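Local coordinates for thioredoxin reductase (Streptomyces clavuligerus, PDB 4NTD), which is an FAD-dependent oxidoreductase of the thioredoxin reductase family that probably forms the disulfide bond of the natural product holomycin, at residues 152-155 and 156-160; 166-169 and 170-173; 315-318 and 319-323; 280-283 and 284-288. One frame throughout, in Å; residues are numbered along the deposited sequence. Where two conformers were deposited one is given.

Contact 1: 152-155 and 156-160; sequences RERW and GKDLL
Arg154 grips the carboxylate of Asp158 side-on, NE to one oxygen and NH2 to the other, in a salt bridge between two buried residues. The bond from Arg154 NE to Asp158 OD2 is 2.8 Å long and nearly straight (173°); OD2 offers its syn lone pair and lies in the guanidinium plane. The two flat groups are turned 35° against each other, which brings NH2 of Arg154 to OD1 of Asp158 from above the carboxylate, at 3.0 Å. Bends at chi2 (-49°) and chi3 fold the long arginine chain so that its NE edge meets the aspartate four residues on. Asp235 pairs with NH1 of Arg154, and the amide of Leu237 also bonds to OD1 of Asp158. In the backbone, Arg154 O accepts from Lys157 N (2.9 Å), Asp158 N and Leu159 N (3.1 Å) as the helix ends. Gly156 suits the turn, because a CB there would jam against Trp155 O. Lys157 lays CD over one face of the guanidinium; a water joins its NZ to Glu153 O. Further out, Trp155 CE3 packs on Leu159 CD1 at 3.7 Å, and Trp155 also touches FAD. The turn thus delivers the chain from helix 151-154 to strand 159-160, which runs beside strand 252-254, with Leu159 resting on Val253 and on Leu230 of strand 227-233.

Contact 2: 166-169 and 170-173; sequences HGYE and VSDQ
Ser171 holds the carbonyl of Tyr168 twice: OG donates to Tyr168 O at 2.7 Å and the backbone N of Ser171 reaches the same oxygen at 3.2 Å, both from one face of the carbonyl plane. A chi1 of -67° sets OG beside its own amide, so a serine can direct both donors at one acceptor. With the hydroxyl lost to an alanine here, only the amide would remain, and the Tyr168 carbonyl would probably be held less firmly, leaving the turn freer to shift. This tight side continues at Val170, whose N bonds Gly167 O at 3.0 Å and, weakly, His166 O. The valine's CG2 touches both carbonyl oxygens, 3.5 Å from Gly167 O and 3.6 Å from His166 O, while its side chain packs on Thr252. The other side is looser within the segment and is taken up by the second subunit. There Glu169 makes a salt bridge with Arg51, Asp172 another with Arg53, and the ring of Tyr168 meets Tyr97 edge-to-face, all three partners belonging to that subunit. Gln173 turns OE1 to Ser251. A short 3-10 turn followed by a type II beta turn, Val170 to Gln173, carries the chain past His166 at the FAD toward strand 175-178, from helix 163-166, which follows Cys162 and holds its disulfide partner Cys165, probably the redox-active pair, as in thioredoxin reductases.

Contact 3: 315-318 and 319-323; sequences AAFA and LNHQL. With GSH (glutathione), chain B.
Phe317 turns its CG anti to the backbone N (chi1 -167°), while His321, one turn later, adopts an intermediate chi1 of -98°; together these settings send both rings off the helix side by side, pointing the same way. Their planes are within 18° of parallel but slid apart, with centroids 4.9 Å apart. Phe317 CE2 comes over a face of the imidazole, 3.6 Å from His321 NE2. That nitrogen donates to OE1 of the glutathione at 2.9 Å, the acceptor lying at the edge of the imidazole near its plane. All this hangs on regular alpha-helix, part of the long helix 305-338, whose i to i+4 bonds include His321 N to Phe317 O at 3.1 Å and Leu319 N to Ala315 O at 2.8 Å. A leucine in place of His321 would remove the N-H, and glutathione OE1 would probably lose its mate on this side. The ligand is shared across the dimer: Arg65 of the second subunit also bonds it. The small Ala316 lets the helix lie close on Val48 and Leu49 of helix 40-51, while Asn320 OD1 accepts from Arg54 NE, and ND2 bonds the Tyr164 hydroxyl of the second subunit.

Contact 4: 280-283 and 284-288; sequences ATDR and SGLTS. With PO4 (phosphate ion), chain F.
A type I beta turn from Asp282 to Gly285, overlaid by an Asx turn, brings Ser284 and Leu286 round to Asp282 in the loop before strand 292-294. Gly285 N closes the beta turn on Asp282 O at 3.0 Å, and the glycine fits because a CB at its backbone angles would jam against the preceding carbonyl. With chi1 at 74° the Asp282 carboxylate sits in the crowded position over its own backbone, where OD1 collects three donors. Ser284 N (2.9 Å) and Leu286 N (3.0 Å) reach Asp282 OD1 from opposite sides of the carboxylate plane, whereas Ser284 OG comes on the syn side, close to the plane, at 2.9 Å. An aspartate's short acceptor arm suits this task, and a water spans its OD2 and Ser284 OG. Trp293 NE1 bonds Ser284 OG as well. Asp282 N returns a bond to Leu286 O, drawing the two legs of the turn together. Arg283 reaches outward, its NH2 bonding Thr281 O of the second subunit. A phosphate ion, probably from the crystallisation liquor and bonded also to that subunit's Arg283, lies at the guanidinium edge of this chain's Arg283, whose NE donates to phosphate O2 at 3.0 Å (160°).

From the N terminus the contacts come in the order 1, 2, 4, 3, strictly in series, none enclosing or crossing another. Contacts 1, 2 and 4 each close a local turn, whereas contact 3 joins successive turns of one helix. Contact 1 turns helix 151-154 into strand 159-160; contact 2 follows helix 163-166 and leads toward strand 175-178 of the same parallel sheet. The two touch where Leu160 CD1 meets His166 CB. Across the chain's centre, 33 to 40 Å away between centres, contact 4 shapes the loop before strand 292-294, and Ala318 of contact 3 packs on its Ser284, joining that loop to helix 305-338. Contacts 2, 3 and 4 all meet the second subunit.

Contact 1: 152-155 and 156-160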
loop_
_atom_site.group_PDB
_atom_site.type_symbol
_atom_site.label_atom_id
_atom_site.label_comp_id
_atom_site.label_asym_id
_atom_site.label_seq_id
_atom_site.Cartn_x
_atom_site.Cartn_y
_atom_site.Cartn_z
ATOM N N ARG A 152 -1.659 1.094 -30.820
ATOM C CA ARG A 152 -2.558 2.051 -30.160
ATOM C C ARG A 152 -3.984 1.523 -30.038
ATOM O O ARG A 152 -4.612 1.655 -28.985
ATOM C CB ARG A 152 -2.598 3.389 -30.910
ATOM C CG ARG A 152 -1.565 4.406 -30.459
ATOM C CD ARG A 152 -2.003 5.830 -30.775
ATOM N NE ARG A 152 -2.282 6.030 -32.199
ATOM C CZ ARG A 152 -3.495 6.063 -32.761
ATOM N NH1 ARG A 152 -4.604 5.914 -32.038
ATOM N NH2 ARG A 152 -3.599 6.252 -34.072
ATOM N N GLU A 153 -4.478 0.928 -31.123
ATOM C CA GLU A 153 -5.854 0.461 -31.185
ATOM C C GLU A 153 -6.118 -0.680 -30.196
ATOM O O GLU A 153 -7.188 -0.745 -29.591
ATOM C CB GLU A 153 -6.196 0.030 -32.618
ATOM C CG GLU A 153 -6.265 1.182 -33.618
ATOM C CD GLU A 153 -4.913 1.583 -34.183
ATOM O OE1 GLU A 153 -3.889 0.983 -33.790
ATOM O OE2 GLU A 153 -4.877 2.508 -35.022
ATOM N N ARG A 154 -5.136 -1.565 -30.031
ATOM C CA ARG A 154 -5.308 -2.764 -29.208
ATOM C C ARG A 154 -4.806 -2.641 -27.766
ATOM O O ARG A 154 -4.998 -3.561 -26.971
ATOM C CB ARG A 154 -4.638 -3.958 -29.899
ATOM C CG ARG A 154 -5.111 -4.215 -31.328
ATOM C CD ARG A 154 -6.628 -4.252 -31.473
ATOM N NE ARG A 154 -7.254 -5.283 -30.646
ATOM C CZ ARG A 154 -8.568 -5.489 -30.560
ATOM N NH1 ARG A 154 -9.423 -4.735 -31.246
ATOM N NH2 ARG A 154 -9.036 -6.455 -29.778
ATOM N N TRP A 155 -4.173 -1.516 -27.433
ATOM C CA TRP A 155 -3.661 -1.260 -26.078
ATOM C C TRP A 155 -4.758 -1.434 -25.025
ATOM O O TRP A 155 -5.828 -0.832 -25.128
ATOM C CB TRP A 155 -3.069 0.152 -26.011
ATOM C CG TRP A 155 -2.575 0.623 -24.659
ATOM C CD1 TRP A 155 -3.041 1.698 -23.954
ATOM C CD2 TRP A 155 -1.499 0.072 -23.880
ATOM N NE1 TRP A 155 -2.334 1.844 -22.784
ATOM C CE2 TRP A 155 -1.384 0.859 -22.713
ATOM C CE3 TRP A 155 -0.628 -1.011 -24.051
ATOM C CZ2 TRP A 155 -0.434 0.597 -21.722
ATOM C CZ3 TRP A 155 0.317 -1.272 -23.062
ATOM C CH2 TRP A 155 0.405 -0.469 -21.915
ATOM N N GLY A 156 -4.491 -2.279 -24.030
ATOM C CA GLY A 156 -5.451 -2.560 -22.958
ATOM C C GLY A 156 -6.433 -3.683 -23.249
ATOM O O GLY A 156 -7.152 -4.126 -22.348
ATOM N N LYS A 157 -6.472 -4.142 -24.500
ATOM C CA LYS A 157 -7.339 -5.243 -24.906
ATOM C C LYS A 157 -6.508 -6.516 -25.077
ATOM O O LYS A 157 -6.587 -7.421 -24.246
ATOM C CB LYS A 157 -8.087 -4.893 -26.197
ATOM C CG LYS A 157 -9.033 -3.710 -26.056
ATOM C CD LYS A 157 -9.683 -3.353 -27.383
ATOM C CE LYS A 157 -10.547 -2.109 -27.262
ATOM N NZ LYS A 157 -11.516 -2.000 -28.387
ATOM N N ASP A 158 -5.713 -6.576 -26.145
ATOM C CA ASP A 158 -4.815 -7.714 -26.390
ATOM C C ASP A 158 -3.398 -7.296 -26.829
ATOM O O ASP A 158 -2.596 -8.140 -27.233
ATOM C CB ASP A 158 -5.449 -8.706 -27.380
ATOM C CG ASP A 158 -6.125 -8.025 -28.555
ATOM O OD1 ASP A 158 -7.104 -8.590 -29.086
ATOM O OD2 ASP A 158 -5.693 -6.923 -28.945
ATOM N N LEU A 159 -3.107 -5.996 -26.751
ATOM C CA LEU A 159 -1.738 -5.489 -26.730
ATOM C C LEU A 159 -1.558 -4.924 -25.324
ATOM O O LEU A 159 -2.190 -3.930 -24.961
ATOM C CB LEU A 159 -1.519 -4.419 -27.808
ATOM C CG LEU A 159 -0.092 -3.917 -28.102
ATOM C CD1 LEU A 159 0.438 -3.003 -27.005
ATOM C CD2 LEU A 159 0.884 -5.057 -28.360
ATOM N N LEU A 160 -0.715 -5.579 -24.529
ATOM C CA LEU A 160 -0.678 -5.358 -23.084
ATOM C C LEU A 160 0.746 -5.193 -22.568
ATOM O O LEU A 160 1.711 -5.367 -23.309
ATOM C CB LEU A 160 -1.346 -6.543 -22.378
ATOM C CG LEU A 160 -2.773 -6.879 -22.830
ATOM C CD1 LEU A 160 -3.213 -8.233 -22.295
ATOM C CD2 LEU A 160 -3.745 -5.791 -22.404
HETATM O O HOH W 1 -10.045 -0.441 -30.346
#

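Contact 2: 166-169 and 170-173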
loop_
_atom_site.group_PDB
_atom_site.type_symbol
_atom_site.label_atom_id
_atom_site.label_comp_id
_atom_site.label_asym_id
_atom_site.label_seq_id
_atom_site.Cartn_x
_atom_site.Cartn_y
_atom_site.Cartn_z
ATOM N N HIS A 166 -2.744 -8.970 -16.219
ATOM C CA HIS A 166 -3.365 -9.670 -17.350
ATOM C C HIS A 166 -2.982 -11.135 -17.534
ATOM O O HIS A 166 -3.669 -11.860 -18.255
ATOM C CB HIS A 166 -3.010 -8.943 -18.642
ATOM C CG HIS A 166 -3.322 -7.484 -18.611
ATOM N ND1 HIS A 166 -2.356 -6.508 -18.728
ATOM C CD2 HIS A 166 -4.498 -6.835 -18.460
ATOM C CE1 HIS A 166 -2.929 -5.320 -18.660
ATOM N NE2 HIS A 166 -4.227 -5.491 -18.498
ATOM N N GLY A 167 -1.886 -11.559 -16.913
ATOM C CA GLY A 167 -1.329 -12.889 -17.142
ATOM C C GLY A 167 -2.320 -14.011 -16.922
ATOM O O GLY A 167 -2.480 -14.882 -17.777
ATOM N N TYR A 168 -2.991 -14.000 -15.775
ATOM C CA TYR A 168 -3.939 -15.063 -15.459
ATOM C C TYR A 168 -4.995 -15.217 -16.555
ATOM O O TYR A 168 -5.333 -16.334 -16.951
ATOM C CB TYR A 168 -4.627 -14.814 -14.117
ATOM C CG TYR A 168 -5.552 -15.945 -13.754
ATOM C CD1 TYR A 168 -5.064 -17.086 -13.129
ATOM C CD2 TYR A 168 -6.903 -15.898 -14.081
ATOM C CE1 TYR A 168 -5.901 -18.141 -12.816
ATOM C CE2 TYR A 168 -7.749 -16.948 -13.773
ATOM C CZ TYR A 168 -7.242 -18.065 -13.139
ATOM O OH TYR A 168 -8.075 -19.110 -12.826
ATOM N N GLU A 169 -5.486 -14.082 -17.049
ATOM C CA GLU A 169 -6.565 -14.052 -18.037
ATOM C C GLU A 169 -6.157 -14.620 -19.402
ATOM O O GLU A 169 -7.020 -14.994 -20.196
ATOM C CB GLU A 169 -7.096 -12.621 -18.207
ATOM C CG GLU A 169 -7.977 -12.130 -17.060
ATOM C CD GLU A 169 -7.231 -11.929 -15.749
ATOM O OE1 GLU A 169 -6.070 -11.468 -15.766
ATOM O OE2 GLU A 169 -7.812 -12.227 -14.687
ATOM N N VAL A 170 -4.854 -14.679 -19.673
ATOM C CA VAL A 170 -4.348 -15.257 -20.923
ATOM C C VAL A 170 -3.473 -16.495 -20.676
ATOM O O VAL A 170 -2.616 -16.834 -21.495
ATOM C CB VAL A 170 -3.597 -14.203 -21.774
ATOM C CG1 VAL A 170 -4.534 -13.056 -22.128
ATOM C CG2 VAL A 170 -2.355 -13.680 -21.065
ATOM N N SER A 171 -3.720 -17.180 -19.558
ATOM C CA SER A 171 -2.986 -18.392 -19.195
ATOM C C SER A 171 -2.985 -19.411 -20.330
ATOM O O SER A 171 -4.024 -19.673 -20.933
ATOM C CB SER A 171 -3.602 -19.045 -17.951
ATOM O OG SER A 171 -3.425 -18.246 -16.795
ATOM N N ASP A 172 -1.807 -19.966 -20.617
ATOM C CA ASP A 172 -1.635 -21.043 -21.601
ATOM C C ASP A 172 -1.934 -20.660 -23.058
ATOM O O ASP A 172 -1.972 -21.533 -23.927
ATOM C CB ASP A 172 -2.471 -22.274 -21.214
ATOM C CG ASP A 172 -2.197 -22.748 -19.800
ATOM O OD1 ASP A 172 -1.012 -22.874 -19.430
ATOM O OD2 ASP A 172 -3.166 -23.000 -19.053
ATOM N N GLN A 173 -2.133 -19.372 -23.336
ATOM C CA GLN A 173 -2.414 -18.926 -24.700
ATOM C C GLN A 173 -1.114 -18.633 -25.454
ATOM O O GLN A 173 -0.055 -18.515 -24.838
ATOM C CB GLN A 173 -3.307 -17.685 -24.693
ATOM C CG GLN A 173 -4.695 -17.937 -24.127
ATOM C CD GLN A 173 -5.617 -16.739 -24.259
ATOM O OE1 GLN A 173 -5.400 -15.857 -25.092
ATOM N NE2 GLN A 173 -6.662 -16.704 -23.436
#

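Contact 3: 315-318 and 319-323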
loop_
_atom_site.group_PDB
_atom_site.type_symbol
_atom_site.label_atom_id
_atom_site.label_comp_id
_atom_site.label_asym_id
_atom_site.label_seq_id
_atom_site.Cartn_x
_atom_site.Cartn_y
_atom_site.Cartn_z
ATOM N N ALA A 315 0.743 8.366 3.082
ATOM C CA ALA A 315 1.029 9.790 2.922
ATOM C C ALA A 315 0.107 10.642 3.791
ATOM O O ALA A 315 0.564 11.569 4.460
ATOM C CB ALA A 315 0.910 10.195 1.459
ATOM N N ALA A 316 -1.184 10.314 3.787
ATOM C CA ALA A 316 -2.171 11.030 4.603
ATOM C C ALA A 316 -1.834 10.960 6.095
ATOM O O ALA A 316 -1.916 11.962 6.806
ATOM C CB ALA A 316 -3.561 10.468 4.353
ATOM N N PHE A 317 -1.458 9.766 6.548
ATOM C CA PHE A 317 -1.054 9.516 7.937
ATOM C C PHE A 317 0.087 10.465 8.323
ATOM O O PHE A 317 -0.017 11.213 9.299
ATOM C CB PHE A 317 -0.613 8.046 8.064
ATOM C CG PHE A 317 -0.464 7.543 9.480
ATOM C CD1 PHE A 317 -1.295 6.536 9.954
ATOM C CD2 PHE A 317 0.538 8.024 10.316
ATOM C CE1 PHE A 317 -1.153 6.045 11.239
ATOM C CE2 PHE A 317 0.679 7.538 11.605
ATOM C CZ PHE A 317 -0.164 6.544 12.064
ATOM N N ALA A 318 1.159 10.448 7.535
ATOM C CA ALA A 318 2.340 11.270 7.805
ATOM C C ALA A 318 2.052 12.767 7.669
ATOM O O ALA A 318 2.502 13.574 8.487
ATOM C CB ALA A 318 3.481 10.866 6.883
ATOM N N LEU A 319 1.295 13.130 6.640
ATOM C CA LEU A 319 0.987 14.530 6.365
ATOM C C LEU A 319 0.165 15.146 7.499
ATOM O O LEU A 319 0.489 16.233 7.984
ATOM C CB LEU A 319 0.263 14.656 5.018
ATOM C CG LEU A 319 0.046 16.052 4.422
ATOM C CD1 LEU A 319 -0.170 15.947 2.919
ATOM C CD2 LEU A 319 -1.120 16.781 5.077
ATOM N N ASN A 320 -0.886 14.454 7.931
ATOM C CA ASN A 320 -1.705 14.957 9.032
ATOM C C ASN A 320 -0.902 15.074 10.324
ATOM O O ASN A 320 -1.034 16.058 11.049
ATOM C CB ASN A 320 -2.928 14.079 9.278
ATOM C CG ASN A 320 -3.790 14.606 10.411
ATOM O OD1 ASN A 320 -4.400 15.669 10.293
ATOM N ND2 ASN A 320 -3.823 13.884 11.523
ATOM N N HIS A 321 -0.077 14.070 10.604
ATOM C CA HIS A 321 0.787 14.091 11.786
ATOM C C HIS A 321 1.662 15.332 11.826
ATOM O O HIS A 321 1.788 15.981 12.865
ATOM C CB HIS A 321 1.669 12.845 11.839
ATOM C CG HIS A 321 1.132 11.781 12.733
ATOM N ND1 HIS A 321 1.823 11.318 13.830
ATOM C CD2 HIS A 321 -0.048 11.119 12.720
ATOM C CE1 HIS A 321 1.099 10.402 14.441
ATOM N NE2 HIS A 321 -0.041 10.259 13.786
ATOM N N GLN A 322 2.262 15.665 10.690
ATOM C CA GLN A 322 3.165 16.802 10.641
ATOM C C GLN A 322 2.404 18.134 10.643
ATOM O O GLN A 322 2.911 19.129 11.162
ATOM C CB GLN A 322 4.124 16.681 9.456
ATOM C CG GLN A 322 5.390 17.509 9.628
ATOM C CD GLN A 322 5.190 18.966 9.261
ATOM O OE1 GLN A 322 4.354 19.292 8.419
ATOM N NE2 GLN A 322 5.944 19.851 9.902
ATOM N N LEU A 323 1.189 18.155 10.091
ATOM C CA LEU A 323 0.322 19.334 10.214
ATOM C C LEU A 323 -0.027 19.608 11.676
ATOM O O LEU A 323 -0.050 20.761 12.099
ATOM C CB LEU A 323 -0.970 19.191 9.396
ATOM C CG LEU A 323 -0.948 19.642 7.935
ATOM C CD1 LEU A 323 -2.318 19.410 7.314
ATOM C CD2 LEU A 323 -0.552 21.106 7.801
HETATM N N1 GSH B . 2.168 6.044 14.891
HETATM C CA1 GSH B . 1.906 7.409 15.351
HETATM C C1 GSH B . 3.264 8.064 15.671
HETATM O O11 GSH B . 3.751 7.812 16.801
HETATM O O12 GSH B . 3.784 8.799 14.794
HETATM C CB1 GSH B . 1.116 7.428 16.637
HETATM C CG1 GSH B . -0.202 8.190 16.503
HETATM C CD1 GSH B . -1.138 7.397 15.595
HETATM O OE1 GSH B . -1.325 7.721 14.424
HETATM N N2 GSH B . -1.796 6.426 16.233
HETATM C CA2 GSH B . -2.731 5.517 15.561
HETATM C C2 GSH B . -1.934 4.438 14.960
HETATM O O2 GSH B . -0.751 4.219 15.226
HETATM C CB2 GSH B . -3.262 6.040 14.224
HETATM S SG2 GSH B . -5.061 6.042 13.850
HETATM N N3 GSH B . -2.655 3.883 14.005
HETATM C CA3 GSH B . -2.076 2.968 13.116
HETATM C C3 GSH B . -2.647 1.525 13.130
HETATM O O31 GSH B . -3.822 1.261 13.774
HETATM O O32 GSH B . -2.040 0.581 12.473
#

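Contact 4: 280-283 and 284-288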
loop_
_atom_site.group_PDB
_atom_site.type_symbol
_atom_site.label_atom_id
_atom_site.label_comp_id
_atom_site.label_asym_id
_atom_site.label_seq_id
_atom_site.Cartn_x
_atom_site.Cartn_y
_atom_site.Cartn_z
ATOM N N ALA A 280 12.751 11.213 -5.411
ATOM C CA ALA A 280 13.044 10.500 -4.173
ATOM C C ALA A 280 11.996 10.802 -3.108
ATOM O O ALA A 280 11.555 11.942 -2.963
ATOM C CB ALA A 280 14.430 10.872 -3.667
ATOM N N THR A 281 11.595 9.771 -2.371
ATOM C CA THR A 281 10.679 9.935 -1.246
ATOM C C THR A 281 11.127 9.090 -0.069
ATOM O O THR A 281 11.867 8.120 -0.239
ATOM C CB THR A 281 9.241 9.502 -1.601
ATOM O OG1 THR A 281 9.224 8.113 -1.954
ATOM C CG2 THR A 281 8.687 10.323 -2.753
ATOM N N ASP A 282 10.666 9.454 1.126
ATOM C CA ASP A 282 10.759 8.545 2.263
ATOM C C ASP A 282 9.617 7.533 2.143
ATOM O O ASP A 282 8.873 7.547 1.157
ATOM C CB ASP A 282 10.795 9.296 3.611
ATOM C CG ASP A 282 9.448 9.872 4.037
ATOM O OD1 ASP A 282 8.403 9.590 3.414
ATOM O OD2 ASP A 282 9.449 10.619 5.037
ATOM N N ARG A 283 9.473 6.651 3.127
ATOM C CA ARG A 283 8.519 5.550 2.993
ATOM C C ARG A 283 7.050 5.959 3.149
ATOM O O ARG A 283 6.164 5.141 2.914
ATOM C CB ARG A 283 8.885 4.401 3.936
ATOM C CG ARG A 283 10.211 3.760 3.556
ATOM C CD ARG A 283 10.374 2.357 4.111
ATOM N NE ARG A 283 11.664 1.792 3.721
ATOM C CZ ARG A 283 12.017 0.518 3.879
ATOM N NH1 ARG A 283 11.180 -0.362 4.423
ATOM N NH2 ARG A 283 13.221 0.117 3.486
ATOM N N SER A 284 6.791 7.213 3.523
ATOM C CA SER A 284 5.427 7.750 3.528
ATOM C C SER A 284 5.114 8.539 2.256
ATOM O O SER A 284 3.973 8.941 2.049
ATOM C CB SER A 284 5.201 8.650 4.746
ATOM O OG SER A 284 5.745 9.942 4.540
ATOM N N GLY A 285 6.126 8.770 1.420
ATOM C CA GLY A 285 5.962 9.550 0.192
ATOM C C GLY A 285 6.416 11.000 0.284
ATOM O O GLY A 285 6.228 11.766 -0.663
ATOM N N LEU A 286 7.018 11.389 1.409
ATOM C CA LEU A 286 7.503 12.761 1.579
ATOM C C LEU A 286 8.737 12.995 0.710
ATOM O O LEU A 286 9.701 12.232 0.776
ATOM C CB LEU A 286 7.825 13.048 3.050
ATOM C CG LEU A 286 8.377 14.433 3.414
ATOM C CD1 LEU A 286 7.428 15.551 3.002
ATOM C CD2 LEU A 286 8.666 14.500 4.906
ATOM N N THR A 287 8.696 14.051 -0.101
ATOM C CA THR A 287 9.808 14.416 -0.985
ATOM C C THR A 287 10.831 15.272 -0.231
ATOM O O THR A 287 10.674 15.522 0.964
ATOM C CB THR A 287 9.313 15.201 -2.221
ATOM O OG1 THR A 287 8.845 16.493 -1.817
ATOM C CG2 THR A 287 8.199 14.450 -2.947
ATOM N N SER A 288 11.868 15.727 -0.932
ATOM C CA SER A 288 12.889 16.596 -0.336
ATOM C C SER A 288 12.403 18.029 -0.086
ATOM O O SER A 288 13.083 18.801 0.592
ATOM C CB SER A 288 14.142 16.629 -1.217
ATOM O OG SER A 288 13.888 17.289 -2.445
HETATM P P PO4 F . 15.252 2.523 1.367
HETATM O O1 PO4 F . 15.814 1.267 1.990
HETATM O O2 PO4 F . 13.902 3.042 2.200
HETATM O O3 PO4 F . 16.259 3.643 1.471
HETATM O O4 PO4 F . 14.952 2.244 -0.088
HETATM O O HOH W 2 12.396 14.508 -3.553
HETATM O O HOH W 3 7.157 11.094 6.488
#